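Local coordinates for protein aromatic-amino-acid:2-oxoglutarate transaminase (Candida albicans, PDB 6HND) that probably transfers amino groups between aromatic amino acids and 2-oxoglutarate, using pyridoxal 5'-phosphate as its cofactor, at residues Asn59-Tyr63 / Pro64-Ile68; Ala137-Leu140 / Gln141-Arg144; Asp145-Ile148 / Arg149-Lys152; Trp395-Trp398 / Ile399-Met402. One frame throughout, in Å; residues are numbered along the deposited sequence.

Contact 1: Asn59-Tyr63 / Pro64-Ile68; sequences NLVDY and PFQKI
Gln66 reaches back across a tight turn to Asp62 and Tyr63, and two hydrogen bonds and a weak third hold the turn. Asp62 N donates to Gln66 OE1 at 2.7 Å, nearly straight (166°) but tilted from the carbonyl plane. The amide nitrogen of the same side chain gives only a weak bond to the carboxylate, Gln66 NE2 to Asp62 OD2, 3.4 Å. The carboxylate and amide planes stand 50° apart. The other carboxylate oxygen, Asp62 OD1, is taken by Ser108. On the backbone, Gln66 N donates to Tyr63 O at 3.2 Å.

This last bond closes a type II beta turn from Tyr63 to Gln66, with Pro64 and Phe65 at its corners. The turn comes just after strand 53-60, whose two-stranded sheet runs on into the second subunit.

Gln66 packs on the Tyr63 ring. Gln66 CB lies over one face of the Tyr63 ring, 3.8 Å from its centroid, in a CH-pi contact. Gln66 CG also sits over that face, 3.5 Å from Tyr63 CZ. CG of Gln66 is anti to its backbone N (chi1 -168°), and the chain then runs on extended past the ring to Asp62. Pro64 O approaches the ring edge. Val61 CG1 and Ile68 CG1 touch loosely at 4.4 Å. The Phe65 ring meets Phe50 of the second subunit edge-to-face.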
loop_
_atom_site.group_PDB
_atom_site.type_symbol
_atom_site.label_atom_id
_atom_site.label_comp_id
_atom_site.label_asym_id
_atom_site.label_seq_id
_atom_site.Cartn_x
_atom_site.Cartn_y
_atom_site.Cartn_z
ATOM N N ASN B 59 -16.932 9.210 -15.208
ATOM C CA ASN B 59 -18.077 8.855 -16.084
ATOM C C ASN B 59 -18.412 7.373 -15.867
ATOM O O ASN B 59 -17.492 6.528 -16.004
ATOM C CB ASN B 59 -17.760 9.183 -17.547
ATOM C CG ASN B 59 -17.114 10.541 -17.692
ATOM O OD1 ASN B 59 -17.584 11.508 -17.093
ATOM N ND2 ASN B 59 -16.034 10.616 -18.461
ATOM N N LEU B 60 -19.676 7.089 -15.536
ATOM C CA LEU B 60 -20.110 5.796 -14.960
ATOM C C LEU B 60 -21.075 5.067 -15.897
ATOM O O LEU B 60 -21.601 5.671 -16.852
ATOM C CB LEU B 60 -20.778 6.061 -13.614
ATOM C CG LEU B 60 -19.937 6.849 -12.617
ATOM C CD1 LEU B 60 -20.823 7.332 -11.494
ATOM C CD2 LEU B 60 -18.785 6.002 -12.062
ATOM N N VAL B 61 -21.260 3.789 -15.616
ATOM C CA VAL B 61 -22.338 2.950 -16.198
ATOM C C VAL B 61 -23.452 2.922 -15.162
ATOM O O VAL B 61 -23.159 3.204 -13.991
ATOM C CB VAL B 61 -21.823 1.547 -16.571
ATOM C CG1 VAL B 61 -20.710 1.656 -17.590
ATOM C CG2 VAL B 61 -21.363 0.731 -15.362
ATOM N N ASP B 62 -24.681 2.647 -15.595
ATOM C CA ASP B 62 -25.875 2.534 -14.716
ATOM C C ASP B 62 -26.049 1.079 -14.281
ATOM O O ASP B 62 -26.614 0.846 -13.191
ATOM C CB ASP B 62 -27.108 3.068 -15.431
ATOM C CG ASP B 62 -26.929 4.527 -15.758
ATOM O OD1 ASP B 62 -26.675 5.305 -14.811
ATOM O OD2 ASP B 62 -26.979 4.845 -16.943
ATOM N N TYR B 63 -25.571 0.143 -15.096
ATOM C CA TYR B 63 -25.695 -1.309 -14.831
ATOM C C TYR B 63 -24.478 -1.985 -15.446
ATOM O O TYR B 63 -23.916 -1.505 -16.443
ATOM C CB TYR B 63 -27.045 -1.849 -15.338
ATOM C CG TYR B 63 -27.339 -1.555 -16.790
ATOM C CD1 TYR B 63 -26.912 -2.412 -17.794
ATOM C CD2 TYR B 63 -28.042 -0.419 -17.171
ATOM C CE1 TYR B 63 -27.142 -2.135 -19.131
ATOM C CE2 TYR B 63 -28.294 -0.133 -18.506
ATOM C CZ TYR B 63 -27.833 -0.991 -19.490
ATOM O OH TYR B 63 -28.057 -0.718 -20.813
ATOM N N PRO B 64 -24.028 -3.108 -14.850
ATOM C CA PRO B 64 -22.927 -3.878 -15.417
ATOM C C PRO B 64 -23.201 -4.200 -16.887
ATOM O O PRO B 64 -24.320 -4.565 -17.194
ATOM C CB PRO B 64 -22.865 -5.175 -14.583
ATOM C CG PRO B 64 -23.661 -4.881 -13.312
ATOM C CD PRO B 64 -24.527 -3.663 -13.584
ATOM N N PHE B 65 -22.165 -4.102 -17.727
ATOM C CA PHE B 65 -22.170 -4.447 -19.176
ATOM C C PHE B 65 -22.960 -3.424 -20.001
ATOM O O PHE B 65 -23.142 -3.714 -21.171
ATOM C CB PHE B 65 -22.674 -5.880 -19.383
ATOM C CG PHE B 65 -21.757 -6.859 -18.703
ATOM C CD1 PHE B 65 -20.613 -7.316 -19.340
ATOM C CD2 PHE B 65 -21.977 -7.241 -17.393
ATOM C CE1 PHE B 65 -19.735 -8.171 -18.689
ATOM C CE2 PHE B 65 -21.093 -8.091 -16.747
ATOM C CZ PHE B 65 -19.972 -8.542 -17.385
ATOM N N GLN B 66 -23.355 -2.271 -19.449
ATOM C CA GLN B 66 -23.924 -1.158 -20.256
ATOM C C GLN B 66 -22.914 -0.738 -21.329
ATOM O O GLN B 66 -21.728 -0.604 -20.991
ATOM C CB GLN B 66 -24.284 0.053 -19.393
ATOM C CG GLN B 66 -25.119 1.090 -20.140
ATOM C CD GLN B 66 -25.406 2.332 -19.330
ATOM O OE1 GLN B 66 -24.768 2.606 -18.318
ATOM N NE2 GLN B 66 -26.354 3.124 -19.803
ATOM N N LYS B 67 -23.387 -0.527 -22.564
ATOM C CA LYS B 67 -22.601 -0.048 -23.739
ATOM C C LYS B 67 -22.884 1.447 -23.924
ATOM O O LYS B 67 -24.058 1.790 -24.161
ATOM C CB LYS B 67 -22.950 -0.853 -24.999
ATOM C CG LYS B 67 -21.890 -1.848 -25.459
ATOM C CD LYS B 67 -21.515 -2.888 -24.414
ATOM C CE LYS B 67 -20.545 -3.945 -24.910
ATOM N NZ LYS B 67 -20.358 -5.004 -23.890
ATOM N N ILE B 68 -21.850 2.293 -23.790
ATOM C CA ILE B 68 -21.952 3.790 -23.776
ATOM C C ILE B 68 -21.677 4.322 -25.189
ATOM O O ILE B 68 -20.618 3.929 -25.722
ATOM C CB ILE B 68 -20.982 4.405 -22.736
ATOM C CG1 ILE B 68 -21.192 3.849 -21.319
ATOM C CG2 ILE B 68 -21.067 5.928 -22.756
ATOM C CD1 ILE B 68 -22.465 4.312 -20.632
#

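Contact 2: Ala137-Leu140 / Gln141-Arg144; sequences APLL and QFAR
Arg144 folds back over Leu140, one turn earlier in the helix. Its CG lies beside its own backbone N (chi1 -68°), and the chain is extended from there to NE. This carries the guanidinium back toward the start of the helix, where one face lies over Leu140 C. Arg144 NH1 comes to 4.0 Å from Leu140 CB.

Gln141 meets the same guanidinium at its edge. Its CG is anti to the backbone N (chi1 -163°), and a bend at the next torsion turns the amide toward the arginine. Arg144 NH1 donates to Gln141 OE1 at 3.0 Å. The acceptor lies near the guanidinium plane, but the donor stands above the amide's carbonyl plane (42° out of it). Gln141 NE2 donates to Asp145 OD1. A water links Arg144 to the first turn: it accepts from Arg144 NH1 at 2.6 Å and donates to Ala137 O at 2.9 Å. That carbonyl also receives Gln141 N.

Leu139 and Phe142 are buried. Leu139 CD1 and Phe142 CD2 touch lightly, at 4.4 Å. Phe142 packs on helix 375-388, and Leu139 and Leu140 on strand 158-163 at the edge of the large mixed sheet.

These turns are the start of helix 137-151, held by regular i to i+4 bonds such as Arg144 N to Leu140 O, 3.0 Å. Arg144 NH2 is held by Asn159. Polar partners at NH1, NH2 and NE probably fix the rotation of the guanidinium, while one face rests against the Leu140 carbonyl carbon.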
loop_
_atom_site.group_PDB
_atom_site.type_symbol
_atom_site.label_atom_id
_atom_site.label_comp_id
_atom_site.label_asym_id
_atom_site.label_seq_id
_atom_site.Cartn_x
_atom_site.Cartn_y
_atom_site.Cartn_z
ATOM N N ALA B 137 -11.964 10.775 6.219
ATOM C CA ALA B 137 -13.068 10.717 7.197
ATOM C C ALA B 137 -14.360 10.302 6.495
ATOM O O ALA B 137 -15.103 9.471 7.003
ATOM C CB ALA B 137 -13.183 12.055 7.912
ATOM N N PRO B 138 -14.729 10.906 5.351
ATOM C CA PRO B 138 -15.983 10.544 4.696
ATOM C C PRO B 138 -16.018 9.072 4.229
ATOM O O PRO B 138 -17.090 8.517 4.095
ATOM C CB PRO B 138 -16.067 11.523 3.502
ATOM C CG PRO B 138 -15.135 12.646 3.851
ATOM C CD PRO B 138 -14.035 12.001 4.665
ATOM N N LEU B 139 -14.860 8.465 3.968
ATOM C CA LEU B 139 -14.824 7.070 3.466
ATOM C C LEU B 139 -14.924 6.151 4.672
ATOM O O LEU B 139 -15.596 5.102 4.538
ATOM C CB LEU B 139 -13.562 6.790 2.648
ATOM C CG LEU B 139 -13.520 5.393 2.039
ATOM C CD1 LEU B 139 -14.699 5.157 1.112
ATOM C CD2 LEU B 139 -12.203 5.131 1.321
ATOM N N LEU B 140 -14.236 6.506 5.766
ATOM C CA LEU B 140 -14.352 5.783 7.054
ATOM C C LEU B 140 -15.823 5.834 7.484
ATOM O O LEU B 140 -16.345 4.768 7.768
ATOM C CB LEU B 140 -13.436 6.389 8.110
ATOM C CG LEU B 140 -11.955 6.028 7.990
ATOM C CD1 LEU B 140 -11.119 6.870 8.965
ATOM C CD2 LEU B 140 -11.705 4.532 8.210
ATOM N N GLN B 141 -16.484 7.003 7.457
ATOM C CA GLN B 141 -17.900 7.106 7.902
ATOM C C GLN B 141 -18.772 6.217 7.003
ATOM O O GLN B 141 -19.597 5.450 7.568
ATOM C CB GLN B 141 -18.464 8.534 7.958
ATOM C CG GLN B 141 -19.757 8.644 8.786
ATOM C CD GLN B 141 -19.656 7.976 10.148
ATOM O OE1 GLN B 141 -18.700 8.169 10.883
ATOM N NE2 GLN B 141 -20.616 7.142 10.512
ATOM N N PHE B 142 -18.596 6.265 5.678
ATOM C CA PHE B 142 -19.395 5.421 4.756
ATOM C C PHE B 142 -19.242 3.949 5.140
ATOM O O PHE B 142 -20.261 3.260 5.197
ATOM C CB PHE B 142 -19.003 5.593 3.297
ATOM C CG PHE B 142 -19.460 4.444 2.447
ATOM C CD1 PHE B 142 -20.754 4.400 1.973
ATOM C CD2 PHE B 142 -18.610 3.392 2.170
ATOM C CE1 PHE B 142 -21.177 3.331 1.211
ATOM C CE2 PHE B 142 -19.043 2.320 1.414
ATOM C CZ PHE B 142 -20.321 2.291 0.946
ATOM N N ALA B 143 -18.017 3.488 5.398
ATOM C CA ALA B 143 -17.752 2.082 5.805
ATOM C C ALA B 143 -18.463 1.780 7.143
ATOM O O ALA B 143 -19.048 0.697 7.224
ATOM C CB ALA B 143 -16.266 1.764 5.859
ATOM N N ARG B 144 -18.429 2.672 8.148
ATOM C CA ARG B 144 -19.203 2.462 9.409
ATOM C C ARG B 144 -20.686 2.256 9.055
ATOM O O ARG B 144 -21.263 1.255 9.476
ATOM C CB ARG B 144 -19.078 3.620 10.404
ATOM C CG ARG B 144 -17.687 3.769 11.003
ATOM C CD ARG B 144 -17.529 4.865 12.060
ATOM N NE ARG B 144 -16.101 5.076 12.303
ATOM C CZ ARG B 144 -15.364 6.110 11.880
ATOM N NH1 ARG B 144 -15.898 7.115 11.205
ATOM N NH2 ARG B 144 -14.074 6.143 12.166
HETATM O O HOH W 1 -14.820 9.129 9.917
#

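Contact 3: Asp145-Ile148 / Arg149-Lys152; sequences DFII and RTHK
Thr150 doubles its hold on the carbonyl of Phe146. Thr150 N and Thr150 OG1 both donate to Phe146 O, each at 3.0 Å, from opposite faces of the carbonyl plane. The hydroxyl can fold back because OG1 sits between the backbone N and the carbonyl carbon (chi1 64°). It also has a hydrogen bond with Tyr285 OH. The flanking backbone bonds are Arg149 N to Asp145 O, 3.0 Å, and His151 N to Ile147 O, 2.8 Å.

These are the last turns of helix 137-151. The helix packs on both strand 333-338 of the large mixed sheet, where Ile147 and His151 touch Arg335, and helix 392-418.

Apolar contacts follow the same one-turn spacing. Thr150 CG2 lies over one face of the Phe146 ring, offset toward the rim, in a CH-pi contact of 4.2 Å to the centroid. Tyr285 meets that ring edge-to-face. Ile147 CD1 brushes His151 CB at 4.2 Å.

The charged and polar ends turn to other parts of the fold: Arg149 forms a salt bridge with Asp393, and His151 ND1 bonds to Glu326.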
loop_
_atom_site.group_PDB
_atom_site.type_symbol
_atom_site.label_atom_id
_atom_site.label_comp_id
_atom_site.label_asym_id
_atom_site.label_seq_id
_atom_site.Cartn_x
_atom_site.Cartn_y
_atom_site.Cartn_z
ATOM N N ASP B 145 -21.267 3.182 8.298
ATOM C CA ASP B 145 -22.715 3.226 7.981
ATOM C C ASP B 145 -23.113 1.951 7.239
ATOM O O ASP B 145 -24.174 1.387 7.568
ATOM C CB ASP B 145 -23.038 4.501 7.202
ATOM C CG ASP B 145 -22.930 5.767 8.057
ATOM O OD1 ASP B 145 -22.806 5.623 9.276
ATOM O OD2 ASP B 145 -22.960 6.890 7.492
ATOM N N PHE B 146 -22.270 1.504 6.301
ATOM C CA PHE B 146 -22.478 0.301 5.459
ATOM C C PHE B 146 -22.506 -0.931 6.351
ATOM O O PHE B 146 -23.376 -1.787 6.145
ATOM C CB PHE B 146 -21.385 0.191 4.390
ATOM C CG PHE B 146 -21.531 -0.977 3.449
ATOM C CD1 PHE B 146 -22.487 -0.968 2.444
ATOM C CD2 PHE B 146 -20.691 -2.076 3.551
ATOM C CE1 PHE B 146 -22.626 -2.050 1.589
ATOM C CE2 PHE B 146 -20.834 -3.157 2.695
ATOM C CZ PHE B 146 -21.794 -3.140 1.711
ATOM N N ILE B 147 -21.544 -1.041 7.278
ATOM C CA ILE B 147 -21.446 -2.194 8.226
ATOM C C ILE B 147 -22.617 -2.129 9.227
ATOM O O ILE B 147 -23.194 -3.173 9.533
ATOM C CB ILE B 147 -20.056 -2.249 8.886
ATOM C CG1 ILE B 147 -19.059 -2.934 7.958
ATOM C CG2 ILE B 147 -20.058 -2.950 10.230
ATOM C CD1 ILE B 147 -19.214 -4.441 7.897
ATOM N N ILE B 148 -23.010 -0.951 9.691
ATOM C CA ILE B 148 -24.202 -0.829 10.575
ATOM C C ILE B 148 -25.420 -1.382 9.810
ATOM O O ILE B 148 -26.145 -2.192 10.391
ATOM C CB ILE B 148 -24.393 0.621 11.074
ATOM C CG1 ILE B 148 -23.300 1.033 12.064
ATOM C CG2 ILE B 148 -25.776 0.805 11.671
ATOM C CD1 ILE B 148 -23.301 2.538 12.413
ATOM N N ARG B 149 -25.582 -1.028 8.532
ATOM C CA ARG B 149 -26.742 -1.469 7.708
ATOM C C ARG B 149 -26.702 -2.999 7.488
ATOM O O ARG B 149 -27.746 -3.655 7.662
ATOM C CB ARG B 149 -26.762 -0.672 6.398
ATOM C CG ARG B 149 -28.036 -0.840 5.578
ATOM C CD ARG B 149 -29.225 -0.037 6.109
ATOM N NE ARG B 149 -30.255 0.147 5.092
ATOM C CZ ARG B 149 -31.476 -0.397 5.111
ATOM N NH1 ARG B 149 -31.856 -1.197 6.093
ATOM N NH2 ARG B 149 -32.319 -0.147 4.124
ATOM N N THR B 150 -25.546 -3.564 7.131
ATOM C CA THR B 150 -25.444 -4.959 6.607
ATOM C C THR B 150 -25.102 -5.966 7.707
ATOM O O THR B 150 -25.578 -7.115 7.603
ATOM C CB THR B 150 -24.425 -5.063 5.458
ATOM O OG1 THR B 150 -23.112 -4.749 5.945
ATOM C CG2 THR B 150 -24.807 -4.153 4.309
ATOM N N HIS B 151 -24.271 -5.584 8.676
ATOM C CA HIS B 151 -23.585 -6.552 9.582
ATOM C C HIS B 151 -23.213 -5.914 10.924
ATOM O O HIS B 151 -22.045 -6.024 11.291
ATOM C CB HIS B 151 -22.305 -7.069 8.908
ATOM C CG HIS B 151 -22.503 -8.011 7.766
ATOM N ND1 HIS B 151 -23.161 -9.214 7.904
ATOM C CD2 HIS B 151 -22.051 -7.961 6.489
ATOM C CE1 HIS B 151 -23.111 -9.862 6.756
ATOM N NE2 HIS B 151 -22.427 -9.113 5.867
ATOM N N LYS B 152 -24.156 -5.264 11.610
ATOM C CA LYS B 152 -23.914 -4.467 12.847
ATOM C C LYS B 152 -23.228 -5.343 13.893
ATOM O O LYS B 152 -23.761 -6.375 14.285
ATOM C CB LYS B 152 -25.236 -3.914 13.390
ATOM C CG LYS B 152 -25.110 -2.841 14.463
ATOM C CD LYS B 152 -26.445 -2.496 15.094
ATOM C CE LYS B 152 -26.462 -2.729 16.591
ATOM N NZ LYS B 152 -25.851 -1.594 17.322
#

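Contact 4: Trp395-Trp398 / Ile399-Met402; sequences WLEW and ILKM
Trp398 and Met402 pack one turn apart on the buried side of helix 392-418. Met402 CG lies over one face of the Trp398 indole, 4.1 Å from the centroid of its five-membered ring. The sulfur stands obliquely to the same ring, with Met402 SD 3.7 Å from Trp398 NE1. This is a Met-aromatic contact. Bends at the second and third torsions of Met402 bring the thioether obliquely across the Trp398 ring.

A similar pair lies one turn back. Ile399 CD1 sits over the face of the Trp395 indole, 3.6 Å from Trp395 NE1, and the two side chains cross at about a right angle. Leu396 CD2 touches Ile399 CD1 more lightly, at 4.3 Å.

The solvent side is looser. Glu397 OE1 only brushes Leu400 CD1 at 4.0 Å. Lys401 is exposed, and its NZ stays 5.7 Å from Glu397 OE1, so their opposite charges do not meet. Lys401 N still donates to Glu397 O at 3.1 Å, as in a regular helix.

Leu396 and Ile399 face helix 137-151 through Phe146, and Leu396 and Leu400 face helix 312-319 through Tyr315. Phe389 meets both indoles. Trp398 and Met402 also pack against Phe50 of the second subunit, which places this helix at the dimer interface.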
loop_
_atom_site.group_PDB
_atom_site.type_symbol
_atom_site.label_atom_id
_atom_site.label_comp_id
_atom_site.label_asym_id
_atom_site.label_seq_id
_atom_site.Cartn_x
_atom_site.Cartn_y
_atom_site.Cartn_z
ATOM N N TRP B 395 -25.766 2.041 -2.993
ATOM C CA TRP B 395 -24.600 1.157 -3.247
ATOM C C TRP B 395 -25.080 -0.292 -3.140
ATOM O O TRP B 395 -24.720 -1.109 -4.041
ATOM C CB TRP B 395 -23.441 1.506 -2.304
ATOM C CG TRP B 395 -22.231 0.646 -2.468
ATOM C CD1 TRP B 395 -21.665 -0.137 -1.511
ATOM C CD2 TRP B 395 -21.449 0.467 -3.653
ATOM N NE1 TRP B 395 -20.585 -0.793 -2.021
ATOM C CE2 TRP B 395 -20.431 -0.449 -3.335
ATOM C CE3 TRP B 395 -21.495 0.986 -4.951
ATOM C CZ2 TRP B 395 -19.470 -0.853 -4.267
ATOM C CZ3 TRP B 395 -20.550 0.580 -5.879
ATOM C CH2 TRP B 395 -19.554 -0.333 -5.540
ATOM N N LEU B 396 -25.921 -0.588 -2.147
ATOM C CA LEU B 396 -26.613 -1.903 -2.038
ATOM C C LEU B 396 -27.401 -2.193 -3.332
ATOM O O LEU B 396 -27.352 -3.336 -3.802
ATOM C CB LEU B 396 -27.530 -1.911 -0.806
ATOM C CG LEU B 396 -26.818 -2.095 0.538
ATOM C CD1 LEU B 396 -27.763 -1.814 1.702
ATOM C CD2 LEU B 396 -26.214 -3.501 0.661
ATOM N N GLU B 397 -28.098 -1.204 -3.895
ATOM C CA GLU B 397 -28.888 -1.384 -5.131
ATOM C C GLU B 397 -27.930 -1.742 -6.276
ATOM O O GLU B 397 -28.284 -2.596 -7.090
ATOM C CB GLU B 397 -29.717 -0.144 -5.466
ATOM C CG GLU B 397 -30.843 0.159 -4.487
ATOM C CD GLU B 397 -32.019 -0.809 -4.445
ATOM O OE1 GLU B 397 -32.041 -1.775 -5.269
ATOM O OE2 GLU B 397 -32.905 -0.607 -3.572
ATOM N N TRP B 398 -26.746 -1.141 -6.340
ATOM C CA TRP B 398 -25.703 -1.550 -7.320
ATOM C C TRP B 398 -25.207 -2.990 -7.033
ATOM O O TRP B 398 -25.016 -3.768 -7.983
ATOM C CB TRP B 398 -24.559 -0.533 -7.348
ATOM C CG TRP B 398 -23.388 -1.025 -8.133
ATOM C CD1 TRP B 398 -22.310 -1.705 -7.649
ATOM C CD2 TRP B 398 -23.204 -0.935 -9.555
ATOM N NE1 TRP B 398 -21.466 -2.037 -8.669
ATOM C CE2 TRP B 398 -21.977 -1.559 -9.848
ATOM C CE3 TRP B 398 -23.923 -0.340 -10.594
ATOM C CZ2 TRP B 398 -21.469 -1.632 -11.142
ATOM C CZ3 TRP B 398 -23.409 -0.394 -11.866
ATOM C CH2 TRP B 398 -22.215 -1.056 -12.140
ATOM N N ILE B 399 -25.040 -3.375 -5.776
ATOM C CA ILE B 399 -24.637 -4.767 -5.402
ATOM C C ILE B 399 -25.730 -5.748 -5.856
ATOM O O ILE B 399 -25.383 -6.817 -6.354
ATOM C CB ILE B 399 -24.328 -4.842 -3.884
ATOM C CG1 ILE B 399 -23.020 -4.107 -3.560
ATOM C CG2 ILE B 399 -24.307 -6.281 -3.388
ATOM C CD1 ILE B 399 -22.890 -3.617 -2.114
ATOM N N LEU B 400 -27.013 -5.389 -5.724
ATOM C CA LEU B 400 -28.135 -6.266 -6.148
ATOM C C LEU B 400 -28.164 -6.419 -7.678
ATOM O O LEU B 400 -28.421 -7.561 -8.149
ATOM C CB LEU B 400 -29.449 -5.731 -5.581
ATOM C CG LEU B 400 -29.550 -5.791 -4.060
ATOM C CD1 LEU B 400 -30.896 -5.271 -3.607
ATOM C CD2 LEU B 400 -29.310 -7.201 -3.543
ATOM N N LYS B 401 -27.831 -5.388 -8.451
ATOM C CA LYS B 401 -27.720 -5.528 -9.933
ATOM C C LYS B 401 -26.622 -6.542 -10.264
ATOM O O LYS B 401 -26.856 -7.421 -11.131
ATOM C CB LYS B 401 -27.412 -4.203 -10.628
ATOM C CG LYS B 401 -28.523 -3.167 -10.612
ATOM C CD LYS B 401 -28.172 -1.979 -11.446
ATOM C CE LYS B 401 -29.301 -0.980 -11.571
ATOM N NZ LYS B 401 -29.677 -0.433 -10.253
ATOM N N MET B 402 -25.479 -6.439 -9.583
ATOM C CA MET B 402 -24.335 -7.368 -9.788
ATOM C C MET B 402 -24.761 -8.783 -9.392
ATOM O O MET B 402 -24.364 -9.721 -10.078
ATOM C CB MET B 402 -23.109 -6.979 -8.958
ATOM C CG MET B 402 -22.616 -5.563 -9.195
ATOM S SD MET B 402 -20.891 -5.541 -9.719
ATOM C CE MET B 402 -20.149 -6.657 -8.528
#

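Contact 4 is the most buried of the four and the one that joins the others. Its Trp398 packs against Val61 and Pro64 of contact 1, and its Trp395 meets Phe142 of contact 2 and Phe146 of contact 3. Contacts 2 and 3 follow one another on helix 137-151, tied by the bond from Gln141 to Asp145. Both are partly buried; in contact 3 the polar Thr150 and His151 are buried too and have hydrogen-bond partners. Contact 1 is a turn after a strand and is gripped by a side-chain amide; the others are helical. Contacts 1 and 4 both touch the second subunit, while contacts 2 and 3 do not.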